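PDB 3RYS: adenosine deaminase 1 from Arthrobacter aurescens, which probably catalyses the zinc-dependent hydrolytic deamination of adenine to hypoxanthine, a step in purine salvage and nitrogen catabolism. Local coordinates for residues Gln77-Thr80 against Asp81-Arg84; Gln105-Thr108 against Ser109-Val112; Asp156-Leu159 against Ala160-Ala163; Ser180-Glu183 against Arg184-Gln187; Ile209-Ala212 against Leu213-His217. All coordinates share one frame; numbering follows the deposited sequence.

Contact 1 (Gln77-Thr80 against Asp81-Arg84)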
loop_
_atom_site.group_PDB
_atom_site.type_symbol
_atom_site.label_atom_id
_atom_site.label_comp_id
_atom_site.label_asym_id
_atom_site.label_seq_id
_atom_site.Cartn_x
_atom_site.Cartn_y
_atom_site.Cartn_z
ATOM N N GLN A 77 6.355 6.354 20.226
ATOM C CA GLN A 77 5.023 5.939 20.649
ATOM C C GLN A 77 3.989 6.297 19.586
ATOM O O GLN A 77 3.070 5.522 19.311
ATOM C CB GLN A 77 4.666 6.585 21.994
ATOM C CG GLN A 77 3.397 6.044 22.652
ATOM C CD GLN A 77 3.426 4.531 22.836
ATOM O OE1 GLN A 77 4.493 3.927 22.970
ATOM N NE2 GLN A 77 2.246 3.912 22.843
ATOM N N ASP A 78 4.148 7.471 18.984
ATOM C CA ASP A 78 3.251 7.923 17.924
ATOM C C ASP A 78 3.198 6.941 16.752
ATOM O O ASP A 78 2.119 6.607 16.259
ATOM C CB ASP A 78 3.669 9.310 17.435
ATOM C CG ASP A 78 3.508 10.374 18.504
ATOM O OD1 ASP A 78 2.655 10.190 19.397
ATOM O OD2 ASP A 78 4.230 11.393 18.449
ATOM N N PHE A 79 4.365 6.479 16.314
ATOM C CA PHE A 79 4.439 5.540 15.202
ATOM C C PHE A 79 3.862 4.177 15.573
ATOM O O PHE A 79 3.127 3.571 14.793
ATOM C CB PHE A 79 5.879 5.414 14.696
ATOM C CG PHE A 79 6.367 6.636 13.968
ATOM C CD1 PHE A 79 6.076 6.822 12.621
ATOM C CD2 PHE A 79 7.103 7.605 14.629
ATOM C CE1 PHE A 79 6.516 7.953 11.946
ATOM C CE2 PHE A 79 7.546 8.739 13.961
ATOM C CZ PHE A 79 7.253 8.911 12.615
ATOM N N THR A 80 4.191 3.709 16.773
ATOM C CA THR A 80 3.660 2.451 17.285
ATOM C C THR A 80 2.136 2.473 17.332
ATOM O O THR A 80 1.477 1.582 16.799
ATOM C CB THR A 80 4.188 2.163 18.700
ATOM O OG1 THR A 80 5.586 1.859 18.634
ATOM C CG2 THR A 80 3.443 0.996 19.319
ATOM N N ASP A 81 1.587 3.496 17.981
ATOM C CA ASP A 81 0.144 3.681 18.061
ATOM C C ASP A 81 -0.518 3.623 16.686
ATOM O O ASP A 81 -1.531 2.951 16.510
ATOM C CB ASP A 81 -0.187 5.009 18.743
ATOM C CG ASP A 81 0.006 4.957 20.247
ATOM O OD1 ASP A 81 0.195 3.846 20.783
ATOM O OD2 ASP A 81 -0.043 6.025 20.892
ATOM N N MET A 82 0.056 4.326 15.714
ATOM C CA MET A 82 -0.529 4.389 14.379
ATOM C C MET A 82 -0.539 3.026 13.715
ATOM O O MET A 82 -1.515 2.647 13.059
ATOM C CB MET A 82 0.235 5.376 13.497
ATOM C CG MET A 82 -0.039 5.214 12.013
ATOM S SD MET A 82 0.961 6.335 11.015
ATOM C CE MET A 82 2.603 5.730 11.376
ATOM N N THR A 83 0.558 2.294 13.894
ATOM C CA THR A 83 0.729 0.992 13.271
ATOM C C THR A 83 -0.236 -0.021 13.880
ATOM O O THR A 83 -0.831 -0.833 13.169
ATOM C CB THR A 83 2.173 0.488 13.426
ATOM O OG1 THR A 83 3.088 1.513 13.018
ATOM C CG2 THR A 83 2.400 -0.764 12.587
ATOM N N ARG A 84 -0.401 0.043 15.196
ATOM C CA ARG A 84 -1.276 -0.884 15.897
ATOM C C ARG A 84 -2.739 -0.637 15.574
ATOM O O ARG A 84 -3.539 -1.569 15.546
ATOM C CB ARG A 84 -1.039 -0.817 17.411
ATOM C CG ARG A 84 0.115 -1.694 17.862
ATOM C CD ARG A 84 0.561 -1.434 19.295
ATOM N NE ARG A 84 1.641 -2.353 19.650
ATOM C CZ ARG A 84 2.499 -2.166 20.649
ATOM N NH1 ARG A 84 2.413 -1.085 21.412
ATOM N NH2 ARG A 84 3.447 -3.068 20.881
#
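D81 and Q77 meet one helical turn apart, where D81 N donates to Q77 O over 2.8 Å in an almost straight bond (172°). Beside this backbone bond the two polar side chains approach: Q77 NE2 lies 2.9 Å from D81 OD1, with amide and carboxylate planes nearly perpendicular (81° apart). A bend at chi2 (55°) turns the Q77 amide back over D81. The other carboxylate oxygen, D81 OD2, forms a salt bridge with R37 of helix 28-37, an arginine shared with D78 OD1, while D78 OD2 accepts from T75 N. A lysine in place of D81 would probably set a like charge against R37, leaving D78 as the acidic mate of that arginine here.

The carbonyl of F79 is gripped twice by T83, whose OG1 donates to F79 O at 2.7 Å and whose N donates to it at 3.0 Å, the two arriving from opposite faces of the carbonyl plane. The T83 hydroxyl is thus satisfied inside its own helix. T80 and R84 run side by side, the T80 methyl CG2 lying over one face of the guanidinium, 3.6 Å from R84 CZ, while T80 OG1 bonds to G120 O. On the buried side M82 CE approaches the F79 ring obliquely, 3.8 Å from CD1. The chemistry implies an amphipathic stretch of helix, with D78 and D81 paired to R37 and with F79 and M82 buried.

Contact 2 (Gln105-Thr108 against Ser109-Val112)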
loop_
_atom_site.group_PDB
_atom_site.type_symbol
_atom_site.label_atom_id
_atom_site.label_comp_id
_atom_site.label_asym_id
_atom_site.label_seq_id
_atom_site.Cartn_x
_atom_site.Cartn_y
_atom_site.Cartn_z
ATOM N N GLN A 105 11.610 9.358 4.492
ATOM C CA GLN A 105 11.951 10.747 4.204
ATOM C C GLN A 105 10.871 11.744 4.634
ATOM O O GLN A 105 11.178 12.887 4.952
ATOM C CB GLN A 105 12.255 10.926 2.717
ATOM C CG GLN A 105 13.532 10.263 2.243
ATOM C CD GLN A 105 13.524 10.018 0.748
ATOM O OE1 GLN A 105 12.736 9.216 0.250
ATOM N NE2 GLN A 105 14.401 10.705 0.023
ATOM N N ALA A 106 9.611 11.318 4.637
ATOM C CA ALA A 106 8.523 12.212 5.012
ATOM C C ALA A 106 8.579 12.542 6.497
ATOM O O ALA A 106 7.874 13.429 6.975
ATOM C CB ALA A 106 7.185 11.606 4.652
ATOM N N HIS A 107 9.428 11.826 7.225
ATOM C CA HIS A 107 9.599 12.082 8.649
ATOM C C HIS A 107 10.971 12.680 8.964
ATOM O O HIS A 107 11.089 13.553 9.821
ATOM C CB HIS A 107 9.343 10.808 9.454
ATOM C CG HIS A 107 8.105 10.082 9.035
ATOM N ND1 HIS A 107 8.136 8.853 8.410
ATOM C CD2 HIS A 107 6.799 10.428 9.119
ATOM C CE1 HIS A 107 6.903 8.468 8.140
ATOM N NE2 HIS A 107 6.073 9.407 8.557
ATOM N N THR A 108 12.001 12.225 8.260
ATOM C CA THR A 108 13.339 12.766 8.459
ATOM C C THR A 108 13.418 14.207 7.945
ATOM O O THR A 108 14.254 14.990 8.407
ATOM C CB THR A 108 14.429 11.896 7.780
ATOM O OG1 THR A 108 14.232 11.891 6.360
ATOM C CG2 THR A 108 14.380 10.464 8.305
ATOM N N SER A 109 12.545 14.543 6.993
ATOM C CA SER A 109 12.458 15.899 6.448
ATOM C C SER A 109 11.792 16.842 7.431
ATOM O O SER A 109 11.721 18.047 7.189
ATOM C CB SER A 109 11.656 15.922 5.146
ATOM O OG SER A 109 12.367 15.294 4.097
ATOM N N ARG A 110 11.282 16.292 8.527
ATOM C CA ARG A 110 10.602 17.098 9.528
ATOM C C ARG A 110 11.441 17.155 10.788
ATOM O O ARG A 110 11.021 17.719 11.797
ATOM C CB ARG A 110 9.224 16.521 9.842
ATOM C CG ARG A 110 8.210 16.726 8.741
ATOM C CD ARG A 110 7.102 15.695 8.827
ATOM N NE ARG A 110 6.648 15.531 10.197
ATOM C CZ ARG A 110 6.738 14.403 10.891
ATOM N NH1 ARG A 110 7.251 13.314 10.339
ATOM N NH2 ARG A 110 6.292 14.363 12.136
ATOM N N GLY A 111 12.630 16.563 10.723
ATOM C CA GLY A 111 13.537 16.556 11.852
ATOM C C GLY A 111 13.378 15.348 12.757
ATOM O O GLY A 111 14.048 15.252 13.785
ATOM N N VAL A 112 12.489 14.429 12.389
ATOM C CA VAL A 112 12.307 13.193 13.153
ATOM C C VAL A 112 13.325 12.152 12.692
ATOM O O VAL A 112 13.420 11.859 11.500
ATOM C CB VAL A 112 10.877 12.614 13.002
ATOM C CG1 VAL A 112 10.736 11.344 13.820
ATOM C CG2 VAL A 112 9.821 13.639 13.419
#
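S109 closes on Q105 through two of its own donors: OG reaches Q105 O at 2.8 Å and the backbone N reaches it at 3.0 Å, from opposite faces of the carbonyl plane. With OG anti to its carbonyl carbon (chi1 -70°), the hydroxyl swings back over the preceding turn. R110 and H107 lie alongside each other, pointing the same way, and R110 NH1 sits at the edge of the imidazole, 3.2 Å from H107 CD2. The guanidinium stands almost upright to the ring (83° between planes). That same NH1 makes a weak bond to A106 O at 3.4 Å, while R110 NH2 donates to L73 O.

What positions these groups is the end of the helix. G111 has positive phi (91°), where a side chain would be jammed against the preceding carbonyl oxygen, and the chain closes in a Schellman motif. V112 N donates to H107 O at 3.1 Å, and G111 N makes a weak bond to T108 O at 3.2 Å, the latter closing a type I turn from T108 to G111. H107 CB and V112 CB lie 4.3 Å apart across the motif. Beyond it, the H107 ring meets F79 of helix 76-92 edge-to-face and touches C117 of helix 114-125, while Q105 rests on S150 and V154 of helix 148-160 and bonds L143 at the end of strand 135-143.

Contact 3 (Asp156-Leu159 against Ala160-Ala163)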
loop_
_atom_site.group_PDB
_atom_site.type_symbol
_atom_site.label_atom_id
_atom_site.label_comp_id
_atom_site.label_asym_id
_atom_site.label_seq_id
_atom_site.Cartn_x
_atom_site.Cartn_y
_atom_site.Cartn_z
ATOM N N ASP A 156 21.388 3.960 2.834
ATOM C CA ASP A 156 22.643 3.657 3.517
ATOM C C ASP A 156 22.483 3.622 5.034
ATOM O O ASP A 156 22.997 2.720 5.697
ATOM C CB ASP A 156 23.712 4.687 3.156
ATOM C CG ASP A 156 24.370 4.405 1.827
ATOM O OD1 ASP A 156 24.361 3.234 1.384
ATOM O OD2 ASP A 156 24.903 5.362 1.228
ATOM N N GLN A 157 21.785 4.613 5.580
ATOM C CA GLN A 157 21.587 4.682 7.021
ATOM C C GLN A 157 20.677 3.575 7.532
ATOM O O GLN A 157 20.910 3.032 8.609
ATOM C CB GLN A 157 21.067 6.053 7.445
ATOM C CG GLN A 157 22.126 6.908 8.111
ATOM C CD GLN A 157 22.371 6.506 9.556
ATOM O OE1 GLN A 157 21.464 6.557 10.386
ATOM N NE2 GLN A 157 23.600 6.115 9.863
ATOM N N LEU A 158 19.646 3.240 6.761
ATOM C CA LEU A 158 18.794 2.106 7.098
ATOM C C LEU A 158 19.609 0.823 7.177
ATOM O O LEU A 158 19.494 0.059 8.134
ATOM C CB LEU A 158 17.666 1.952 6.081
ATOM C CG LEU A 158 16.583 3.020 6.210
ATOM C CD1 LEU A 158 15.548 2.880 5.108
ATOM C CD2 LEU A 158 15.935 2.940 7.584
ATOM N N LEU A 159 20.443 0.596 6.168
ATOM C CA LEU A 159 21.317 -0.568 6.153
ATOM C C LEU A 159 22.249 -0.583 7.362
ATOM O O LEU A 159 22.280 -1.551 8.123
ATOM C CB LEU A 159 22.139 -0.600 4.866
ATOM C CG LEU A 159 21.364 -0.903 3.583
ATOM C CD1 LEU A 159 22.327 -1.115 2.425
ATOM C CD2 LEU A 159 20.460 -2.119 3.766
ATOM N N ALA A 160 23.007 0.497 7.526
ATOM C CA ALA A 160 23.967 0.627 8.620
ATOM C C ALA A 160 23.343 0.345 9.989
ATOM O O ALA A 160 23.957 -0.302 10.840
ATOM C CB ALA A 160 24.601 2.015 8.605
ATOM N N MET A 161 22.126 0.837 10.195
ATOM C CA MET A 161 21.447 0.681 11.477
ATOM C C MET A 161 20.704 -0.647 11.559
ATOM O O MET A 161 20.076 -0.959 12.576
ATOM C CB MET A 161 20.482 1.847 11.730
ATOM C CG MET A 161 19.333 1.947 10.731
ATOM S SD MET A 161 18.462 3.534 10.791
ATOM C CE MET A 161 17.063 3.137 11.841
ATOM N N HIS A 162 20.780 -1.425 10.485
ATOM C CA HIS A 162 20.097 -2.711 10.430
ATOM C C HIS A 162 18.590 -2.558 10.643
ATOM O O HIS A 162 17.992 -3.271 11.452
ATOM C CB HIS A 162 20.671 -3.666 11.480
ATOM C CG HIS A 162 22.088 -4.076 11.221
ATOM N ND1 HIS A 162 23.148 -3.600 11.962
ATOM C CD2 HIS A 162 22.616 -4.928 10.309
ATOM C CE1 HIS A 162 24.270 -4.137 11.515
ATOM N NE2 HIS A 162 23.975 -4.945 10.514
ATOM N N ALA A 163 17.976 -1.623 9.926
ATOM C CA ALA A 163 16.533 -1.450 10.017
ATOM C C ALA A 163 15.835 -2.699 9.500
ATOM O O ALA A 163 16.228 -3.244 8.469
ATOM C CB ALA A 163 16.086 -0.229 9.235
#
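A Schellman motif ends helix 148-160, and L158 and A163 are its two apolar partners, L158 CD2 lying 3.6 Å from A163 CB. The reversal turns on H162, whose positive phi (58°) takes the chain out of the helix. A163 N then donates to L158 O at 2.9 Å in a nearly linear bond (179°). Nested within it, H162 N donates to L159 O at 2.8 Å, well above that carbonyl's plane. The same oxygen lies over one face of the H162 imidazole, offset toward its rim. One turn earlier, A160 N bonds D156 O at 2.9 Å in regular helical fashion.

M161 and L158 lie side by side, pointing the same way, with M161 SD 4.1 Å from L158 CD2, although the position of M161 CG is doubtful. M161 and L158 both also touch V118 of helix 114-125. An alanine at M161 removes the sulfur, and L158 CD2 and V118 would probably be left with less packing on that side. Hydrophobic pairing of a residue of the last helical turn with the one just after the reversal, here L158 with A163, is the familiar companion of Schellman capping, which here leads the chain toward strand 167-171.

Contact 4 (Ser180-Glu183 against Arg184-Gln187)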
loop_
_atom_site.group_PDB
_atom_site.type_symbol
_atom_site.label_atom_id
_atom_site.label_comp_id
_atom_site.label_asym_id
_atom_site.label_seq_id
_atom_site.Cartn_x
_atom_site.Cartn_y
_atom_site.Cartn_z
ATOM N N SER A 180 13.285 5.288 -13.793
ATOM C CA SER A 180 14.697 5.347 -14.166
ATOM C C SER A 180 15.509 6.276 -13.270
ATOM O O SER A 180 16.709 6.080 -13.080
ATOM C CB SER A 180 14.842 5.803 -15.623
ATOM O OG SER A 180 14.507 7.175 -15.766
ATOM N N LYS A 181 14.849 7.295 -12.731
ATOM C CA LYS A 181 15.505 8.265 -11.867
ATOM C C LYS A 181 16.179 7.603 -10.660
ATOM O O LYS A 181 17.133 8.144 -10.102
ATOM C CB LYS A 181 14.493 9.318 -11.414
ATOM C CG LYS A 181 15.076 10.439 -10.582
ATOM C CD LYS A 181 13.998 11.433 -10.196
ATOM C CE LYS A 181 14.441 12.305 -9.037
ATOM N NZ LYS A 181 13.357 13.232 -8.626
ATOM N N PHE A 182 15.697 6.423 -10.275
ATOM C CA PHE A 182 16.216 5.733 -9.096
ATOM C C PHE A 182 16.883 4.395 -9.413
ATOM O O PHE A 182 16.910 3.493 -8.571
ATOM C CB PHE A 182 15.099 5.543 -8.063
ATOM C CG PHE A 182 14.499 6.836 -7.588
ATOM C CD1 PHE A 182 13.495 7.454 -8.312
ATOM C CD2 PHE A 182 14.956 7.444 -6.432
ATOM C CE1 PHE A 182 12.953 8.650 -7.890
ATOM C CE2 PHE A 182 14.415 8.638 -6.003
ATOM C CZ PHE A 182 13.412 9.243 -6.734
ATOM N N GLU A 183 17.430 4.276 -10.619
ATOM C CA GLU A 183 18.112 3.052 -11.036
ATOM C C GLU A 183 19.222 2.651 -10.062
ATOM O O GLU A 183 19.312 1.488 -9.655
ATOM C CB GLU A 183 18.684 3.204 -12.450
ATOM C CG GLU A 183 19.402 1.956 -12.964
ATOM C CD GLU A 183 19.961 2.126 -14.370
ATOM O OE1 GLU A 183 20.008 3.273 -14.864
ATOM O OE2 GLU A 183 20.359 1.110 -14.981
ATOM N N ARG A 184 20.067 3.616 -9.704
ATOM C CA ARG A 184 21.155 3.388 -8.755
ATOM C C ARG A 184 20.597 2.863 -7.437
ATOM O O ARG A 184 21.020 1.818 -6.935
ATOM C CB ARG A 184 21.935 4.685 -8.499
ATOM C CG ARG A 184 22.995 5.045 -9.547
ATOM C CD ARG A 184 22.409 5.203 -10.949
ATOM N NE ARG A 184 21.288 6.140 -10.996
ATOM C CZ ARG A 184 20.768 6.620 -12.122
ATOM N NH1 ARG A 184 21.275 6.254 -13.294
ATOM N NH2 ARG A 184 19.749 7.469 -12.080
ATOM N N LEU A 185 19.645 3.609 -6.884
ATOM C CA LEU A 185 18.967 3.229 -5.652
ATOM C C LEU A 185 18.549 1.758 -5.644
ATOM O O LEU A 185 18.808 1.043 -4.679
ATOM C CB LEU A 185 17.745 4.123 -5.431
ATOM C CG LEU A 185 16.801 3.739 -4.292
ATOM C CD1 LEU A 185 17.491 3.901 -2.953
ATOM C CD2 LEU A 185 15.535 4.578 -4.355
ATOM N N TYR A 186 17.901 1.307 -6.713
ATOM C CA TYR A 186 17.450 -0.084 -6.781
ATOM C C TYR A 186 18.581 -1.092 -6.989
ATOM O O TYR A 186 18.497 -2.230 -6.517
ATOM C CB TYR A 186 16.339 -0.264 -7.825
ATOM C CG TYR A 186 14.987 0.117 -7.279
ATOM C CD1 TYR A 186 14.030 -0.851 -6.996
ATOM C CD2 TYR A 186 14.682 1.445 -7.006
ATOM C CE1 TYR A 186 12.793 -0.503 -6.476
ATOM C CE2 TYR A 186 13.454 1.804 -6.488
ATOM C CZ TYR A 186 12.514 0.828 -6.225
ATOM O OH TYR A 186 11.293 1.187 -5.709
ATOM N N GLN A 187 19.633 -0.677 -7.690
ATOM C CA GLN A 187 20.828 -1.505 -7.784
ATOM C C GLN A 187 21.431 -1.672 -6.394
ATOM O O GLN A 187 21.882 -2.756 -6.027
ATOM C CB GLN A 187 21.844 -0.904 -8.755
ATOM C CG GLN A 187 21.623 -1.311 -10.205
ATOM C CD GLN A 187 22.543 -0.579 -11.174
ATOM O OE1 GLN A 187 22.714 0.643 -11.095
ATOM N NE2 GLN A 187 23.132 -1.323 -12.104
#
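R184 curls back along its own backbone toward K181 and E183, bent at both chi2 (59°) and chi3 (53°) instead of extending away. This bending brings the guanidinium over E183 CB, which lies at the centre of one face, 4.0 Å from R184 CZ. NH2 lies at the K181 carbonyl and makes a weak bond to K181 O over 3.3 Å. E183 OE1 stands 3.6 Å from R184 NH1, well out of the guanidinium plane, a salt bridge of charge without a directed N-H. E183 itself is extended and runs beside Q187, its CG nearest to Q187 OE1. R184 NE has a stronger mate in E148 of helix 148-160, whose other carboxylate oxygen accepts from L185 N.

F182 and L185 point the same way, F182 CD2 meeting L185 CD2 at 3.6 Å. L185 sends CG anti to its backbone N (chi1 172°), which carries CD2 obliquely to the F182 ring. Y186 presents an edge to the F182 carbonyl, with CD2 3.4 Å from F182 O, and its hydroxyl bonds I197 O of strand 195-200. The backbone is regular from here: Y186 N donates to F182 O at 3.0 Å, and Q187 N to E183 O at 2.9 Å. The arrangement is that of a helix N-terminus, with F182 at the N-cap position, opening the helix that links strands 167-171 and 195-200 of the TIM-barrel fold.

Contact 5 (Ile209-Ala212 against Leu213-His217)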
loop_
_atom_site.group_PDB
_atom_site.type_symbol
_atom_site.label_atom_id
_atom_site.label_comp_id
_atom_site.label_asym_id
_atom_site.label_seq_id
_atom_site.Cartn_x
_atom_site.Cartn_y
_atom_site.Cartn_z
ATOM N N ILE A 209 5.765 1.662 -16.327
ATOM C CA ILE A 209 5.697 0.326 -15.854
ATOM C C ILE A 209 6.796 -0.523 -16.368
ATOM O O ILE A 209 7.353 -1.292 -15.661
ATOM C CB ILE A 209 4.343 -0.278 -16.174
ATOM C CG1 ILE A 209 3.272 0.617 -15.581
ATOM C CG2 ILE A 209 4.270 -1.694 -15.676
ATOM C CD1 ILE A 209 1.924 0.208 -15.718
ATOM N N THR A 210 7.092 -0.376 -17.628
ATOM C CA THR A 210 8.194 -1.039 -18.266
ATOM C C THR A 210 9.507 -0.561 -17.680
ATOM O O THR A 210 10.413 -1.288 -17.539
ATOM C CB THR A 210 8.116 -0.782 -19.781
ATOM O OG1 THR A 210 6.892 -1.278 -20.261
ATOM C CG2 THR A 210 9.170 -1.443 -20.498
ATOM N N GLU A 211 9.581 0.693 -17.340
ATOM C CA GLU A 211 10.733 1.222 -16.704
ATOM C C GLU A 211 10.982 0.614 -15.339
ATOM O O GLU A 211 12.034 0.295 -15.014
ATOM C CB GLU A 211 10.596 2.733 -16.603
ATOM C CG GLU A 211 11.227 3.467 -17.683
ATOM C CD GLU A 211 11.415 4.869 -17.386
ATOM O OE1 GLU A 211 11.904 5.225 -16.365
ATOM O OE2 GLU A 211 11.126 5.675 -18.212
ATOM N N ALA A 212 9.971 0.484 -14.546
ATOM C CA ALA A 212 10.035 -0.109 -13.218
ATOM C C ALA A 212 10.413 -1.586 -13.291
ATOM O O ALA A 212 11.114 -2.099 -12.421
ATOM C CB ALA A 212 8.711 0.074 -12.485
ATOM N N LEU A 213 9.951 -2.265 -14.335
ATOM C CA LEU A 213 10.261 -3.680 -14.518
ATOM C C LEU A 213 11.683 -3.923 -15.025
ATOM O O LEU A 213 12.377 -4.817 -14.541
ATOM C CB LEU A 213 9.258 -4.331 -15.471
ATOM C CG LEU A 213 7.845 -4.557 -14.926
ATOM C CD1 LEU A 213 6.904 -4.966 -16.048
ATOM C CD2 LEU A 213 7.861 -5.605 -13.824
ATOM N N ASP A 214 12.112 -3.120 -15.993
ATOM C CA ASP A 214 13.367 -3.365 -16.695
ATOM C C ASP A 214 14.561 -2.626 -16.099
ATOM O O ASP A 214 15.640 -3.200 -15.935
ATOM C CB ASP A 214 13.210 -3.024 -18.178
ATOM C CG ASP A 214 12.303 -4.002 -18.905
ATOM O OD1 ASP A 214 12.125 -5.129 -18.391
ATOM O OD2 ASP A 214 11.776 -3.653 -19.984
ATOM N N VAL A 215 14.363 -1.354 -15.775
ATOM C CA VAL A 215 15.426 -0.541 -15.203
ATOM C C VAL A 215 15.569 -0.787 -13.700
ATOM O O VAL A 215 16.685 -0.884 -13.183
ATOM C CB VAL A 215 15.182 0.960 -15.463
ATOM C CG1 VAL A 215 16.360 1.784 -14.967
ATOM C CG2 VAL A 215 14.940 1.210 -16.944
ATOM N N LEU A 216 14.437 -0.901 -13.008
ATOM C CA LEU A 216 14.429 -1.030 -11.551
ATOM C C LEU A 216 14.301 -2.477 -11.075
ATOM O O LEU A 216 14.527 -2.772 -9.905
ATOM C CB LEU A 216 13.309 -0.184 -10.940
ATOM C CG LEU A 216 13.363 1.332 -11.147
ATOM C CD1 LEU A 216 12.248 2.005 -10.362
ATOM C CD2 LEU A 216 14.718 1.891 -10.735
ATOM N N HIS A 217 13.924 -3.370 -11.984
ATOM C CA HIS A 217 13.790 -4.791 -11.673
ATOM C C HIS A 217 12.864 -5.082 -10.492
ATOM O O HIS A 217 13.129 -5.987 -9.699
ATOM C CB HIS A 217 15.170 -5.419 -11.433
ATOM C CG HIS A 217 16.090 -5.310 -12.609
ATOM N ND1 HIS A 217 15.902 -6.031 -13.770
ATOM C CD2 HIS A 217 17.202 -4.563 -12.806
ATOM C CE1 HIS A 217 16.860 -5.734 -14.630
ATOM N NE2 HIS A 217 17.662 -4.846 -14.070
#
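The D214 carboxylate meets T210 along one side, where T210 CG2 comes 3.5 Å from D214 OD2, the two side chains lying side by side and pointing the same way. D214 CG lies anti to its carbonyl carbon (chi1 -69°), which brings the carboxylate back beside T210. Its other oxygen, D214 OD1, forms a salt bridge to R236 of helix 231-240. The other flat group, the H217 imidazole, has D214 O over one face, offset toward the rim.

Along the backbone, L213 N donates to I209 O at 3.1 Å, and D214 N to T210 O at 2.9 Å, both in ordinary helical style. E211 O accepts V215 N at 3.0 Å and, weakly, L216 N at 3.4 Å. H217 follows with positive phi (55°), and the chain departs toward strand 220-221, A212 bonding V218 through the backbone.

On the buried flank I209 CG2 touches L213 CD1 at 4.2 Å, and L213 goes on to pack against L237. Separately, E211 OE1 bonds the amide of S180. This is the helix of a beta-alpha-beta unit, joining strand 195-200 to strand 220-221 in the barrel of the adenosine deaminase family.

In the fold
All five contacts share one TIM barrel. Contacts 1 and 2, centres about 16 Å apart, meet where F79 CE1 lies 3.7 Å from H107 NE2. Contacts 4 and 5, about 10 Å between centres, join through S180 N, 2.9 Å from E211 OE1 and probably hydrogen-bonded, and through L216 packing on F182, E183 and Y186. Contact 3 stands apart, away from the active site. The others lie nearer: the side chain of M82 is about 9 Å from that of H21 and about 12 Å from the adenine, that of A106 about 9 Å from the adenine, that of Y186 about 12 Å from the zinc ion, and that of I209 about 7 Å from that of adenine-binding H223.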